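Local structure of CG8862 (Drosophila melanogaster, 3ISM) at residues I22-L30 with G236-N244; D98-R109 with R134-R145. The protein is endonuclease G, a mitochondrial magnesium-dependent nuclease that probably cleaves both DNA and RNA, here caught in complex with its protein inhibitor EndoGI. All blocks are in the same frame, centred on the assembly; numbering follows the deposited sequence.

Contact 1. Residues I22-L30 with G236-N244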
loop_
_atom_site.group_PDB
_atom_site.type_symbol
_atom_site.label_atom_id
_atom_site.label_comp_id
_atom_site.label_asym_id
_atom_site.label_seq_id
_atom_site.Cartn_x
_atom_site.Cartn_y
_atom_site.Cartn_z
ATOM N N ILE B 22 10.899 22.150 -11.565
ATOM C CA ILE B 22 10.984 20.696 -11.425
ATOM C C ILE B 22 9.639 20.043 -11.770
ATOM O O ILE B 22 9.605 19.083 -12.548
ATOM C CB ILE B 22 11.473 20.265 -10.007
ATOM C CG1 ILE B 22 12.937 20.662 -9.809
ATOM C CG2 ILE B 22 11.316 18.764 -9.796
ATOM C CD1 ILE B 22 13.352 20.761 -8.345
ATOM N N MET B 23 8.547 20.604 -11.240
ATOM C CA MET B 23 7.203 20.040 -11.412
ATOM C C MET B 23 6.439 20.641 -12.586
ATOM O O MET B 23 5.210 20.731 -12.554
ATOM C CB MET B 23 6.373 20.202 -10.131
ATOM C CG MET B 23 7.042 19.678 -8.858
ATOM S SD MET B 23 7.630 17.963 -8.959
ATOM C CE MET B 23 6.099 17.064 -9.187
ATOM N N LYS B 24 7.173 21.047 -13.613
ATOM C CA LYS B 24 6.629 21.587 -14.861
ATOM C C LYS B 24 5.465 20.780 -15.466
ATOM O O LYS B 24 4.474 21.348 -15.936
ATOM C CB LYS B 24 7.762 21.664 -15.885
ATOM C CG LYS B 24 7.352 22.158 -17.259
ATOM C CD LYS B 24 8.578 22.377 -18.117
ATOM C CE LYS B 24 8.218 22.707 -19.529
ATOM N NZ LYS B 24 9.441 23.112 -20.278
ATOM N N TYR B 25 5.606 19.460 -15.464
ATOM C CA TYR B 25 4.647 18.591 -16.138
ATOM C C TYR B 25 3.591 17.980 -15.213
ATOM O O TYR B 25 2.848 17.090 -15.617
ATOM C CB TYR B 25 5.391 17.515 -16.932
ATOM C CG TYR B 25 6.151 18.094 -18.112
ATOM C CD1 TYR B 25 7.544 18.028 -18.176
ATOM C CD2 TYR B 25 5.478 18.741 -19.148
ATOM C CE1 TYR B 25 8.245 18.576 -19.248
ATOM C CE2 TYR B 25 6.172 19.280 -20.244
ATOM C CZ TYR B 25 7.557 19.190 -20.281
ATOM O OH TYR B 25 8.247 19.720 -21.341
ATOM N N GLY B 26 3.520 18.467 -13.979
ATOM C CA GLY B 26 2.468 18.043 -13.058
ATOM C C GLY B 26 2.989 17.217 -11.910
ATOM O O GLY B 26 4.145 16.786 -11.919
ATOM N N PHE B 27 2.126 17.000 -10.923
ATOM C CA PHE B 27 2.427 16.176 -9.762
ATOM C C PHE B 27 1.877 14.762 -9.920
ATOM O O PHE B 27 0.681 14.603 -10.118
ATOM C CB PHE B 27 1.794 16.806 -8.502
ATOM C CG PHE B 27 2.503 18.046 -8.013
ATOM C CD1 PHE B 27 3.194 18.026 -6.807
ATOM C CD2 PHE B 27 2.466 19.228 -8.746
ATOM C CE1 PHE B 27 3.852 19.167 -6.333
ATOM C CE2 PHE B 27 3.125 20.382 -8.288
ATOM C CZ PHE B 27 3.823 20.342 -7.070
ATOM N N PRO B 28 2.732 13.728 -9.796
ATOM C CA PRO B 28 2.204 12.344 -9.802
ATOM C C PRO B 28 1.133 12.062 -8.730
ATOM O O PRO B 28 0.200 11.279 -8.970
ATOM C CB PRO B 28 3.456 11.485 -9.548
ATOM C CG PRO B 28 4.590 12.345 -10.079
ATOM C CD PRO B 28 4.199 13.741 -9.644
ATOM N N GLY B 29 1.264 12.703 -7.575
ATOM C CA GLY B 29 0.315 12.526 -6.479
ATOM C C GLY B 29 0.562 13.617 -5.464
ATOM O O GLY B 29 1.496 14.410 -5.620
ATOM N N LEU B 30 -0.271 13.682 -4.427
ATOM C CA LEU B 30 -0.157 14.777 -3.470
ATOM C C LEU B 30 -0.044 14.308 -2.014
ATOM O O LEU B 30 -0.413 15.031 -1.090
ATOM C CB LEU B 30 -1.291 15.806 -3.659
ATOM C CG LEU B 30 -1.507 16.427 -5.055
ATOM C CD1 LEU B 30 -2.902 17.053 -5.160
ATOM C CD2 LEU B 30 -0.424 17.458 -5.422
ATOM N N GLY B 236 -0.336 3.553 -8.999
ATOM C CA GLY B 236 -1.417 4.394 -8.496
ATOM C C GLY B 236 -1.049 5.858 -8.651
ATOM O O GLY B 236 -1.390 6.675 -7.818
ATOM N N LEU B 237 -0.333 6.185 -9.721
ATOM C CA LEU B 237 0.123 7.563 -9.972
ATOM C C LEU B 237 -0.017 7.869 -11.441
ATOM O O LEU B 237 0.030 6.961 -12.252
ATOM C CB LEU B 237 1.609 7.725 -9.605
ATOM C CG LEU B 237 2.011 7.529 -8.136
ATOM C CD1 LEU B 237 3.538 7.498 -7.950
ATOM C CD2 LEU B 237 1.368 8.605 -7.258
ATOM N N LEU B 238 -0.152 9.146 -11.790
ATOM C CA LEU B 238 -0.087 9.558 -13.195
ATOM C C LEU B 238 1.123 10.457 -13.424
ATOM O O LEU B 238 1.282 11.494 -12.765
ATOM C CB LEU B 238 -1.381 10.251 -13.641
ATOM C CG LEU B 238 -2.686 9.438 -13.589
ATOM C CD1 LEU B 238 -3.880 10.394 -13.652
ATOM C CD2 LEU B 238 -2.784 8.377 -14.699
ATOM N N PHE B 239 1.968 10.063 -14.370
ATOM C CA PHE B 239 3.215 10.790 -14.654
ATOM C C PHE B 239 3.042 11.719 -15.836
ATOM O O PHE B 239 2.344 11.388 -16.814
ATOM C CB PHE B 239 4.387 9.815 -14.890
ATOM C CG PHE B 239 4.517 8.763 -13.828
ATOM C CD1 PHE B 239 4.999 9.084 -12.558
ATOM C CD2 PHE B 239 4.141 7.454 -14.086
ATOM C CE1 PHE B 239 5.104 8.106 -11.562
ATOM C CE2 PHE B 239 4.230 6.472 -13.101
ATOM C CZ PHE B 239 4.732 6.800 -11.833
ATOM N N PHE B 240 3.653 12.903 -15.728
ATOM C CA PHE B 240 3.637 13.877 -16.807
ATOM C C PHE B 240 2.205 14.122 -17.304
ATOM O O PHE B 240 1.938 14.168 -18.514
ATOM C CB PHE B 240 4.599 13.426 -17.926
ATOM C CG PHE B 240 6.034 13.266 -17.453
ATOM C CD1 PHE B 240 6.894 14.366 -17.405
ATOM C CD2 PHE B 240 6.509 12.035 -17.019
ATOM C CE1 PHE B 240 8.194 14.231 -16.951
ATOM C CE2 PHE B 240 7.813 11.895 -16.565
ATOM C CZ PHE B 240 8.657 12.991 -16.528
ATOM N N ASP B 241 1.293 14.288 -16.341
ATOM C CA ASP B 241 -0.133 14.515 -16.612
ATOM C C ASP B 241 -0.435 15.744 -17.474
ATOM O O ASP B 241 -1.480 15.791 -18.119
ATOM C CB ASP B 241 -0.975 14.507 -15.304
ATOM C CG ASP B 241 -0.682 15.703 -14.372
ATOM O OD1 ASP B 241 -0.529 16.843 -14.860
ATOM O OD2 ASP B 241 -0.623 15.501 -13.127
ATOM N N GLN B 242 0.479 16.720 -17.501
ATOM C CA GLN B 242 0.333 17.896 -18.379
ATOM C C GLN B 242 0.639 17.602 -19.855
ATOM O O GLN B 242 0.290 18.386 -20.725
ATOM C CB GLN B 242 1.194 19.079 -17.894
ATOM C CG GLN B 242 0.848 19.602 -16.490
ATOM C CD GLN B 242 -0.574 20.117 -16.393
ATOM O OE1 GLN B 242 -0.911 21.151 -16.974
ATOM N NE2 GLN B 242 -1.419 19.394 -15.667
ATOM N N ILE B 243 1.289 16.474 -20.131
ATOM C CA ILE B 243 1.543 16.039 -21.509
ATOM C C ILE B 243 0.493 15.028 -21.981
ATOM O O ILE B 243 0.324 13.976 -21.372
ATOM C CB ILE B 243 2.935 15.380 -21.646
ATOM C CG1 ILE B 243 4.013 16.275 -21.030
ATOM C CG2 ILE B 243 3.252 15.060 -23.121
ATOM C CD1 ILE B 243 5.409 15.652 -20.991
ATOM N N ASN B 244 -0.214 15.358 -23.057
ATOM C CA ASN B 244 -1.030 14.383 -23.791
ATOM C C ASN B 244 -0.061 13.413 -24.492
ATOM O O ASN B 244 0.831 13.842 -25.220
ATOM C CB ASN B 244 -1.925 15.134 -24.795
ATOM C CG ASN B 244 -2.747 14.213 -25.702
ATOM O OD1 ASN B 244 -2.917 13.018 -25.450
ATOM N ND2 ASN B 244 -3.278 14.795 -26.770
HETATM O O HOH W 1 4.315 14.050 -13.161
#
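The Tyr25 ring packs against Ile243 and Phe240 where two loops of this His-Me finger nuclease meet over one face of its central mixed sheet. Ile243 lays CD1 over one face of the phenol, 3.8 Å from the ring centroid, while its CG1 presses on Tyr25 CD2 at 3.4 Å. Phe240 approaches at a slant, its CD1 3.5 Å from Tyr25 CB. With chi1 -68° the Tyr25 CG stands beside its own backbone N, which sets the ring alongside the turn at Phe240-Ile243; its OH runs on to Glu197. Further along, Pro28 CG reaches Phe239 CD1 at 4.1 Å, the two side chains crossing at about a right angle. Leu237 CD2 touches Pro28 O at 3.4 Å. Phe239 and Phe240 continue onto strand 189-197 beneath.

Two type I turns, Met23-Gly26 and Phe240-Ile243, meet at the polar edge. Gly26 has no side chain, and a CB there would collide with Asp241 OD1. That same oxygen takes a hydrogen bond from Gln242 NE2. The backbones join through Gln242 N and Tyr25 O, 3.0 Å apart, the donor lying above the carbonyl plane, and through a water that accepts from Phe240 N at 2.9 Å and donates to Gly26 O.

Contact 2. Residues D98-R109 with R134-R145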
loop_
_atom_site.group_PDB
_atom_site.type_symbol
_atom_site.label_atom_id
_atom_site.label_comp_id
_atom_site.label_asym_id
_atom_site.label_seq_id
_atom_site.Cartn_x
_atom_site.Cartn_y
_atom_site.Cartn_z
ATOM N N ASP B 98 20.712 -2.183 1.097
ATOM C CA ASP B 98 21.396 -0.912 1.054
ATOM C C ASP B 98 20.357 0.170 1.337
ATOM O O ASP B 98 19.179 -0.024 1.049
ATOM C CB ASP B 98 21.936 -0.685 -0.361
ATOM C CG ASP B 98 23.282 -1.316 -0.595
ATOM O OD1 ASP B 98 23.749 -2.120 0.244
ATOM O OD2 ASP B 98 23.888 -0.990 -1.636
ATOM N N ARG B 99 20.797 1.306 1.875
ATOM C CA ARG B 99 19.993 2.528 1.852
ATOM C C ARG B 99 20.093 3.097 0.442
ATOM O O ARG B 99 21.117 3.714 0.065
ATOM C CB ARG B 99 20.513 3.548 2.872
ATOM C CG ARG B 99 20.445 3.064 4.308
ATOM C CD ARG B 99 21.391 3.815 5.214
ATOM N NE ARG B 99 22.768 3.383 5.022
ATOM C CZ ARG B 99 23.765 3.601 5.880
ATOM N NH1 ARG B 99 23.549 4.244 7.023
ATOM N NH2 ARG B 99 24.984 3.164 5.593
ATOM N N GLY B 100 19.052 2.874 -0.353
ATOM C CA GLY B 100 19.121 3.204 -1.789
ATOM C C GLY B 100 18.462 4.527 -2.123
ATOM O O GLY B 100 17.243 4.697 -1.900
ATOM N N HIS B 101 19.264 5.470 -2.640
ATOM C CA HIS B 101 18.754 6.775 -3.055
ATOM C C HIS B 101 17.646 6.605 -4.098
ATOM O O HIS B 101 17.830 5.876 -5.088
ATOM C CB HIS B 101 19.842 7.591 -3.744
ATOM C CG HIS B 101 20.878 8.160 -2.834
ATOM N ND1 HIS B 101 21.964 7.433 -2.384
ATOM C CD2 HIS B 101 21.042 9.417 -2.355
ATOM C CE1 HIS B 101 22.726 8.210 -1.634
ATOM N NE2 HIS B 101 22.191 9.419 -1.604
ATOM N N MET B 102 16.527 7.298 -3.899
ATOM C CA MET B 102 15.586 7.514 -4.997
ATOM C C MET B 102 16.074 8.658 -5.906
ATOM O O MET B 102 16.276 8.455 -7.095
ATOM C CB MET B 102 14.150 7.730 -4.481
ATOM C CG MET B 102 13.555 6.545 -3.710
ATOM S SD MET B 102 13.338 5.007 -4.659
ATOM C CE MET B 102 14.908 4.165 -4.304
ATOM N N ALA B 103 16.260 9.852 -5.350
ATOM C CA ALA B 103 16.950 10.928 -6.045
ATOM C C ALA B 103 18.443 10.725 -5.790
ATOM O O ALA B 103 18.909 10.921 -4.656
ATOM C CB ALA B 103 16.511 12.297 -5.508
ATOM N N ALA B 104 19.175 10.312 -6.827
ATOM C CA ALA B 104 20.602 9.974 -6.707
ATOM C C ALA B 104 21.470 11.190 -6.403
ATOM O O ALA B 104 21.215 12.297 -6.889
ATOM C CB ALA B 104 21.105 9.274 -7.977
ATOM N N ALA B 105 22.495 10.973 -5.588
ATOM C CA ALA B 105 23.393 12.043 -5.168
ATOM C C ALA B 105 24.111 12.694 -6.360
ATOM O O ALA B 105 24.390 13.903 -6.352
ATOM C CB ALA B 105 24.388 11.497 -4.175
ATOM N N GLY B 106 24.373 11.887 -7.394
ATOM C CA GLY B 106 25.047 12.330 -8.613
ATOM C C GLY B 106 24.215 13.184 -9.559
ATOM O O GLY B 106 24.730 13.732 -10.534
ATOM N N ASN B 107 22.922 13.278 -9.297
ATOM C CA ASN B 107 22.034 14.099 -10.110
ATOM C C ASN B 107 22.005 15.544 -9.600
ATOM O O ASN B 107 21.284 16.397 -10.142
ATOM C CB ASN B 107 20.611 13.529 -10.038
ATOM C CG ASN B 107 20.502 12.128 -10.596
ATOM O OD1 ASN B 107 21.349 11.685 -11.369
ATOM N ND2 ASN B 107 19.438 11.427 -10.222
ATOM N N HIS B 108 22.746 15.811 -8.522
ATOM C CA HIS B 108 22.609 17.085 -7.798
ATOM C C HIS B 108 23.938 17.656 -7.374
ATOM O O HIS B 108 24.311 17.596 -6.208
ATOM C CB HIS B 108 21.641 16.929 -6.617
ATOM C CG HIS B 108 20.347 16.311 -7.021
ATOM N ND1 HIS B 108 19.380 17.008 -7.711
ATOM C CD2 HIS B 108 19.904 15.035 -6.930
ATOM C CE1 HIS B 108 18.380 16.195 -8.002
ATOM N NE2 HIS B 108 18.674 14.990 -7.542
ATOM N N ARG B 109 24.637 18.241 -8.340
ATOM C CA ARG B 109 26.012 18.660 -8.140
ATOM C C ARG B 109 26.242 20.156 -8.317
ATOM O O ARG B 109 27.382 20.595 -8.405
ATOM C CB ARG B 109 26.927 17.882 -9.075
ATOM C CG ARG B 109 27.096 16.423 -8.690
ATOM C CD ARG B 109 27.701 15.697 -9.856
ATOM N NE ARG B 109 28.272 14.409 -9.498
ATOM C CZ ARG B 109 28.374 13.389 -10.347
ATOM N NH1 ARG B 109 27.919 13.515 -11.592
ATOM N NH2 ARG B 109 28.902 12.236 -9.940
ATOM N N ARG B 134 24.176 -0.968 -6.438
ATOM C CA ARG B 134 25.573 -0.658 -6.752
ATOM C C ARG B 134 25.936 -0.950 -8.200
ATOM O O ARG B 134 26.990 -0.543 -8.669
ATOM C CB ARG B 134 26.527 -1.405 -5.811
ATOM C CG ARG B 134 26.203 -1.197 -4.335
ATOM C CD ARG B 134 27.234 -1.855 -3.406
ATOM N NE ARG B 134 26.628 -2.066 -2.092
ATOM C CZ ARG B 134 27.207 -2.697 -1.075
ATOM N NH1 ARG B 134 26.553 -2.840 0.072
ATOM N NH2 ARG B 134 28.424 -3.185 -1.204
ATOM N N ASP B 135 25.046 -1.626 -8.915
ATOM C CA ASP B 135 25.338 -2.057 -10.278
ATOM C C ASP B 135 24.214 -1.655 -11.253
ATOM O O ASP B 135 24.117 -0.481 -11.635
ATOM C CB ASP B 135 25.619 -3.563 -10.287
ATOM C CG ASP B 135 26.884 -3.922 -9.518
ATOM O OD1 ASP B 135 27.995 -3.761 -10.072
ATOM O OD2 ASP B 135 26.775 -4.371 -8.358
ATOM N N ALA B 136 23.372 -2.615 -11.626
ATOM C CA ALA B 136 22.270 -2.400 -12.569
ATOM C C ALA B 136 21.455 -1.099 -12.359
ATOM O O ALA B 136 21.203 -0.358 -13.309
ATOM C CB ALA B 136 21.338 -3.619 -12.574
ATOM N N TRP B 137 21.045 -0.823 -11.130
ATOM C CA TRP B 137 20.282 0.406 -10.861
ATOM C C TRP B 137 21.137 1.661 -11.087
ATOM O O TRP B 137 20.657 2.655 -11.633
ATOM C CB TRP B 137 19.684 0.380 -9.448
ATOM C CG TRP B 137 18.756 1.527 -9.136
ATOM C CD1 TRP B 137 18.985 2.551 -8.262
ATOM C CD2 TRP B 137 17.448 1.754 -9.683
ATOM N NE1 TRP B 137 17.912 3.406 -8.240
ATOM C CE2 TRP B 137 16.953 2.936 -9.099
ATOM C CE3 TRP B 137 16.647 1.068 -10.602
ATOM C CZ2 TRP B 137 15.687 3.452 -9.404
ATOM C CZ3 TRP B 137 15.382 1.584 -10.908
ATOM C CH2 TRP B 137 14.925 2.766 -10.315
ATOM N N ASN B 138 22.400 1.615 -10.670
ATOM C CA ASN B 138 23.337 2.702 -10.978
ATOM C C ASN B 138 23.484 2.910 -12.490
ATOM O O ASN B 138 23.566 4.047 -12.959
ATOM C CB ASN B 138 24.709 2.468 -10.330
ATOM C CG ASN B 138 25.747 3.500 -10.763
ATOM O OD1 ASN B 138 26.813 3.149 -11.256
ATOM N ND2 ASN B 138 25.438 4.775 -10.576
ATOM N N THR B 139 23.503 1.811 -13.246
ATOM C CA THR B 139 23.615 1.884 -14.712
ATOM C C THR B 139 22.465 2.711 -15.311
ATOM O O THR B 139 22.689 3.548 -16.200
ATOM C CB THR B 139 23.661 0.470 -15.336
ATOM O OG1 THR B 139 24.720 -0.275 -14.718
ATOM C CG2 THR B 139 23.906 0.532 -16.860
ATOM N N LEU B 140 21.253 2.497 -14.788
ATOM C CA LEU B 140 20.089 3.269 -15.210
ATOM C C LEU B 140 20.246 4.739 -14.821
ATOM O O LEU B 140 20.025 5.632 -15.650
ATOM C CB LEU B 140 18.797 2.692 -14.620
ATOM C CG LEU B 140 17.490 3.437 -14.956
ATOM C CD1 LEU B 140 17.322 3.644 -16.479
ATOM C CD2 LEU B 140 16.262 2.733 -14.349
ATOM N N GLU B 141 20.633 4.984 -13.568
ATOM C CA GLU B 141 20.947 6.337 -13.110
ATOM C C GLU B 141 21.974 7.032 -14.016
ATOM O O GLU B 141 21.755 8.163 -14.463
ATOM C CB GLU B 141 21.419 6.313 -11.651
ATOM C CG GLU B 141 20.312 5.972 -10.667
ATOM C CD GLU B 141 20.835 5.676 -9.271
ATOM O OE1 GLU B 141 21.960 5.117 -9.145
ATOM O OE2 GLU B 141 20.103 5.982 -8.303
ATOM N N ALA B 142 23.072 6.346 -14.316
ATOM C CA ALA B 142 24.102 6.887 -15.217
ATOM C C ALA B 142 23.580 7.189 -16.632
ATOM O O ALA B 142 23.994 8.167 -17.248
ATOM C CB ALA B 142 25.300 5.942 -15.280
ATOM N N HIS B 143 22.663 6.354 -17.124
ATOM C CA HIS B 143 22.032 6.545 -18.439
ATOM C C HIS B 143 21.171 7.810 -18.483
ATOM O O HIS B 143 21.208 8.559 -19.451
ATOM C CB HIS B 143 21.163 5.320 -18.776
ATOM C CG HIS B 143 20.149 5.565 -19.854
ATOM N ND1 HIS B 143 20.459 5.491 -21.196
ATOM C CD2 HIS B 143 18.827 5.856 -19.787
ATOM C CE1 HIS B 143 19.377 5.746 -21.909
ATOM N NE2 HIS B 143 18.374 5.973 -21.079
ATOM N N VAL B 144 20.377 8.015 -17.437
ATOM C CA VAL B 144 19.528 9.206 -17.303
ATOM C C VAL B 144 20.372 10.490 -17.260
ATOM O O VAL B 144 20.008 11.493 -17.878
ATOM C CB VAL B 144 18.586 9.099 -16.069
ATOM C CG1 VAL B 144 17.740 10.348 -15.914
ATOM C CG2 VAL B 144 17.666 7.847 -16.183
ATOM N N ARG B 145 21.510 10.453 -16.567
ATOM C CA ARG B 145 22.460 11.585 -16.596
ATOM C C ARG B 145 23.066 11.818 -17.985
ATOM O O ARG B 145 23.239 12.968 -18.409
ATOM C CB ARG B 145 23.573 11.421 -15.557
ATOM C CG ARG B 145 23.080 11.512 -14.099
ATOM C CD ARG B 145 24.256 11.546 -13.096
ATOM N NE ARG B 145 24.835 10.223 -12.870
ATOM C CZ ARG B 145 24.499 9.409 -11.867
ATOM N NH1 ARG B 145 23.582 9.776 -10.958
ATOM N NH2 ARG B 145 25.093 8.220 -11.768
HETATM O O HOH W 2 17.696 6.336 -8.465
HETATM O O HOH W 3 20.051 9.674 -12.849
#
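Arg134 reaches Asp98 with a chain extended from CG to NE; its NE and NH1 grip the carboxylate while NH2 bonds Ala326 O of the inhibitor chain, CG4930. Beyond CB, Arg134 CG already passes 3.6 Å from Asp98 OD2, and CD follows at 3.9 Å from the same oxygen. NE then donates to OD2 of Asp98 at 3.0 Å, nearly straight (179°), and NH1 of Arg134 donates to OD1 of Asp98 at 2.9 Å. This is a side-on salt bridge: both oxygens use their syn lone pairs, and the two flat groups are nearly coplanar, 12° apart. Asp98 OD2 also accepts from Asn133 ND2, so the salt bridge positions Asn133, a magnesium ligand, from the second shell. A leucine in place of Arg134 would probably leave Asp98 without its charged mate and let the carboxylate turn away from Asn133.

At the other end the bend of Arg145 at chi3 (-78°) brings its NH1 to Asn107 OD1, donating at 3.0 Å from above the amide plane, with CD beside Gly106 O; NH2 pairs with Glu335 of CG4930. Asn107 ND2 is held by Glu55, and a water links Asn107 OD1 with Glu141 O. Glu141, seen to bind magnesium in this protein, here lies about 4 Å (nearest side-chain atom) from the ion. Glu141 OE2 is 3.5 Å from Ala104 CB and 3.9 Å from backbone O of His101, the predicted proton acceptor. Strand 98-101, its partner 124-127 and helix 136-146 form this family's beta-beta-alpha metal finger, the helix resting Leu140 and Val144 on strand 189-197.

Overall arrangement
The chain enters contact 1 at residues 22-30, passes through both segments of contact 2, 98-109 and then 134-145, and returns to contact 1 at 236-244, so the contact with the predicted proton acceptor and a magnesium-binding glutamate is nested inside the loop the outer one closes. Their centres are 21 Å apart and their nearest atoms about 7 Å, without touching. Both use the central mixed sheet, but from opposite faces: on strand 189-197 contact 1 covers Val193 and Val195, contact 2 Lys192 and Ile194. Contact 1 borders a second copy of the nuclease, whose Arg45 bonds Pro28 O; at contact 2 the inhibitor chain binds beside the metal site, consistent with blocking the catalytic face.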